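Epsin-1 (Saccharomyces cerevisiae, PDB 5LOZ) binds phosphoinositide-enriched membranes through its ENTH domain, the part crystallised here, and is an endocytic adaptor that also recognises clathrin and ubiquitin. Local coordinates at residues A[8-13]-A[44-49]. Residues are numbered along the deposited sequence; the frame is centred on the assembly and turned at random.
Sequences VLVRNA and DMLDKR
Val10 and Met45 face each other where segments 8-13 and 44-49 run nearly parallel, their axes 26° apart and 9.9 Å from each other at closest approach. Both methyls of Val10 are used. CG1 lies against the side chain of Met45, 3.6 Å from its CG, while CG2, set anti to the backbone N, turns to Leu46 and comes within 3.9 Å of Leu46 CD1. Met45 CB points at Val10, and with CG anti to the backbone N (chi1 -179°) the chain then turns aside and runs past Val10 toward Arg11; SD passes 3.8 Å from Arg11 CG, where the two chains cross at a slant.

One turn beyond Met45, Arg49 reaches across to the backbone of segment 8-13. Its NH2 donates to Arg11 O at 3.0 Å, a somewhat bent bond (145° at the hydrogen) in which the acceptor lies in the guanidinium plane. NE of Arg49 bonds to Thr14 OG1, and a water accepts from both Arg49 NH1 and Arg11 NH2, bridging two guanidinium groups whose planes stand 60° apart. With partners on all three nitrogens, the Arg49 group has little freedom to rotate. A leucine here would probably leave Arg11 O and Thr14 without this charged donor and the bridging water with one mate fewer.

Within the all-helical ENTH superhelix, the contact lays the N-terminal helix 5-13 on helix 36-50. Helix 57-73 packs against Leu46 and Arg49, and helix 23-32 receives Leu9 and Ala13.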
ATOM      1  N   VAL A   8      -4.252   5.332 -13.735  1.00 17.41           N
ATOM      2  CA  VAL A   8      -5.180   6.332 -13.235  1.00 18.63           C
ATOM      3  C   VAL A   8      -5.822   5.793 -11.961  1.00 18.39           C
ATOM      4  O   VAL A   8      -5.939   6.523 -10.977  1.00 19.36           O
ATOM      5  CB  VAL A   8      -6.274   6.704 -14.299  1.00 20.98           C
ATOM      6  CG1 VAL A   8      -7.340   7.610 -13.687  1.00 23.39           C
ATOM      7  CG2 VAL A   8      -5.623   7.403 -15.508  1.00 21.55           C
ATOM      8  N   LEU A   9      -6.219   4.519 -11.996  1.00 18.21           N
ATOM      9  CA  LEU A   9      -6.800   3.841 -10.787  1.00 18.50           C
ATOM     10  C   LEU A   9      -5.880   4.005  -9.550  1.00 16.71           C
ATOM     11  O   LEU A   9      -6.297   4.489  -8.485  1.00 17.03           O
ATOM     12  CB  LEU A   9      -6.989   2.355 -11.062  1.00 19.15           C
ATOM     13  CG  LEU A   9      -7.976   1.477 -10.277  1.00 21.69           C
ATOM     14  CD1 LEU A   9      -7.489   0.025 -10.221  1.00 20.82           C
ATOM     15  CD2 LEU A   9      -8.289   1.971  -8.987  1.00 22.42           C
ATOM     16  N   VAL A  10      -4.629   3.608  -9.697  1.00 17.10           N
ATOM     17  CA  VAL A  10      -3.716   3.579  -8.542  1.00 17.42           C
ATOM     18  C   VAL A  10      -3.379   5.001  -8.098  1.00 16.72           C
ATOM     19  O   VAL A  10      -3.350   5.264  -6.899  1.00 16.35           O
ATOM     20  CB  VAL A  10      -2.447   2.726  -8.768  1.00 14.63           C
ATOM     21  CG1 VAL A  10      -1.560   3.278  -9.896  1.00 17.99           C
ATOM     22  CG2 VAL A  10      -1.680   2.613  -7.499  1.00 17.55           C
ATOM     23  N   ARG A  11      -3.222   5.917  -9.034  1.00 16.65           N
ATOM     24  CA  ARG A  11      -2.964   7.338  -8.682  1.00 18.39           C
ATOM     25  C   ARG A  11      -4.133   7.951  -7.918  1.00 18.12           C
ATOM     26  O   ARG A  11      -3.918   8.620  -6.907  1.00 15.98           O
ATOM     27  CB  ARG A  11      -2.671   8.178  -9.916  1.00 20.49           C
ATOM     28  CG  ARG A  11      -1.314   7.908 -10.600  1.00 21.44           C
ATOM     29  CD  ARG A  11      -0.934   9.063 -11.549  1.00 25.42           C
ATOM     30  NE  ARG A  11      -0.738  10.263 -10.762  1.00 39.09           N
ATOM     31  CZ  ARG A  11      -0.861  11.504 -11.214  1.00 47.16           C
ATOM     32  NH1 ARG A  11      -1.175  11.724 -12.482  1.00 48.22           N
ATOM     33  NH2 ARG A  11      -0.679  12.537 -10.384  1.00 52.20           N
ATOM     34  N   ASN A  12      -5.356   7.705  -8.390  1.00 17.39           N
ATOM     35  CA  ASN A  12      -6.551   8.242  -7.775  1.00 18.04           C
ATOM     36  C   ASN A  12      -6.769   7.673  -6.399  1.00 16.40           C
ATOM     37  O   ASN A  12      -7.161   8.379  -5.484  1.00 17.28           O
ATOM     38  CB  ASN A  12      -7.792   7.967  -8.610  1.00 18.46           C
ATOM     39  CG  ASN A  12      -7.844   8.772  -9.909  1.00 24.86           C
ATOM     40  OD1 ASN A  12      -7.110   9.737 -10.098  1.00 27.06           O
ATOM     41  ND2 ASN A  12      -8.716   8.349 -10.830  1.00 33.53           N
ATOM     42  N   ALA A  13      -6.454   6.388  -6.264  1.00 13.31           N
ATOM     43  CA  ALA A  13      -6.612   5.667  -5.030  1.00 13.51           C
ATOM     44  C   ALA A  13      -5.604   6.112  -3.923  1.00 14.26           C
ATOM     45  O   ALA A  13      -5.840   5.877  -2.750  1.00 15.70           O
ATOM     46  CB  ALA A  13      -6.447   4.129  -5.305  1.00 14.74           C
ATOM     47  N   ASP A  44       4.933  -0.071  -9.157  1.00 17.11           N
ATOM     48  CA  ASP A  44       5.818   1.069  -9.420  1.00 17.75           C
ATOM     49  C   ASP A  44       5.257   2.421  -8.919  1.00 16.38           C
ATOM     50  O   ASP A  44       6.021   3.226  -8.360  1.00 15.46           O
ATOM     51  CB  ASP A  44       6.172   1.191 -10.886  1.00 21.18           C
ATOM     52  CG  ASP A  44       7.201   2.302 -11.135  1.00 25.38           C
ATOM     53  OD1 ASP A  44       8.376   2.134 -10.725  1.00 33.48           O
ATOM     54  OD2 ASP A  44       6.814   3.347 -11.703  1.00 34.27           O
ATOM     55  N   MET A  45       3.959   2.655  -9.132  1.00 16.16           N
ATOM     56  CA  MET A  45       3.315   3.883  -8.619  1.00 17.45           C
ATOM     57  C   MET A  45       3.288   3.870  -7.080  1.00 16.24           C
ATOM     58  O   MET A  45       3.556   4.857  -6.446  1.00 14.00           O
ATOM     59  CB  MET A  45       1.894   4.018  -9.170  1.00 17.68           C
ATOM     60  CG  MET A  45       1.161   5.314  -8.694  1.00 22.83           C
ATOM     61  SD  MET A  45       2.055   6.889  -9.076  1.00 35.03           S
ATOM     62  CE  MET A  45       2.663   6.470 -10.666  1.00 25.64           C
ATOM     63  N   LEU A  46       2.987   2.711  -6.500  1.00 14.42           N
ATOM     64  CA  LEU A  46       3.015   2.534  -5.046  1.00 15.74           C
ATOM     65  C   LEU A  46       4.388   2.826  -4.473  1.00 16.10           C
ATOM     66  O   LEU A  46       4.514   3.462  -3.442  1.00 13.72           O
ATOM     67  CB  LEU A  46       2.533   1.093  -4.691  1.00 15.51           C
ATOM     68  CG  LEU A  46       1.174   0.771  -4.063  1.00 19.50           C
ATOM     69  CD1 LEU A  46       0.101   1.863  -4.162  1.00 12.22           C
ATOM     70  CD2 LEU A  46       0.684  -0.634  -4.424  1.00 12.87           C
ATOM     71  N   ASP A  47       5.446   2.393  -5.162  1.00 15.08           N
ATOM     72  CA  ASP A  47       6.792   2.700  -4.737  1.00 16.05           C
ATOM     73  C   ASP A  47       7.094   4.203  -4.768  1.00 13.82           C
ATOM     74  O   ASP A  47       7.691   4.733  -3.836  1.00 14.25           O
ATOM     75  CB  ASP A  47       7.846   1.957  -5.588  1.00 19.71           C
ATOM     76  CG  ASP A  47       9.283   2.091  -5.005  1.00 25.66           C
ATOM     77  OD1 ASP A  47       9.473   1.990  -3.751  1.00 33.82           O
ATOM     78  OD2 ASP A  47      10.218   2.268  -5.809  1.00 33.99           O
ATOM     79  N   LYS A  48       6.700   4.866  -5.851  1.00 14.37           N
ATOM     80  CA  LYS A  48       6.797   6.323  -5.931  1.00 15.44           C
ATOM     81  C   LYS A  48       6.070   7.039  -4.797  1.00 13.78           C
ATOM     82  O   LYS A  48       6.592   7.970  -4.234  1.00 15.68           O
ATOM     83  CB  LYS A  48       6.292   6.843  -7.285  1.00 17.76           C
ATOM     84  CG  LYS A  48       7.254   6.538  -8.437  1.00 21.98           C
ATOM     85  CD  LYS A  48       6.568   6.603  -9.774  1.00 25.81           C
ATOM     86  CE  LYS A  48       7.568   6.399 -10.912  1.00 30.52           C
ATOM     87  NZ  LYS A  48       6.833   6.033 -12.154  1.00 33.01           N
ATOM     88  N   ARG A  49       4.864   6.613  -4.485  1.00 14.25           N
ATOM     89  CA  ARG A  49       4.054   7.283  -3.469  1.00 14.88           C
ATOM     90  C   ARG A  49       4.723   7.159  -2.083  1.00 16.98           C
ATOM     91  O   ARG A  49       4.798   8.115  -1.328  1.00 16.53           O
ATOM     92  CB  ARG A  49       2.630   6.709  -3.424  1.00 13.38           C
ATOM     93  CG  ARG A  49       1.749   6.993  -4.603  1.00 15.77           C
ATOM     94  CD  ARG A  49       1.464   8.451  -4.766  1.00 16.36           C
ATOM     95  NE  ARG A  49       0.228   8.721  -5.459  1.00 17.24           N
ATOM     96  CZ  ARG A  49      -0.054   9.805  -6.162  1.00 18.30           C
ATOM     97  NH1 ARG A  49       0.846  10.756  -6.353  1.00 16.66           N
ATOM     98  NH2 ARG A  49      -1.255   9.923  -6.705  1.00 17.85           N
TER
HETATM   99  O   HOH W   1      -0.465  13.224  -7.292  1.00 32.69           O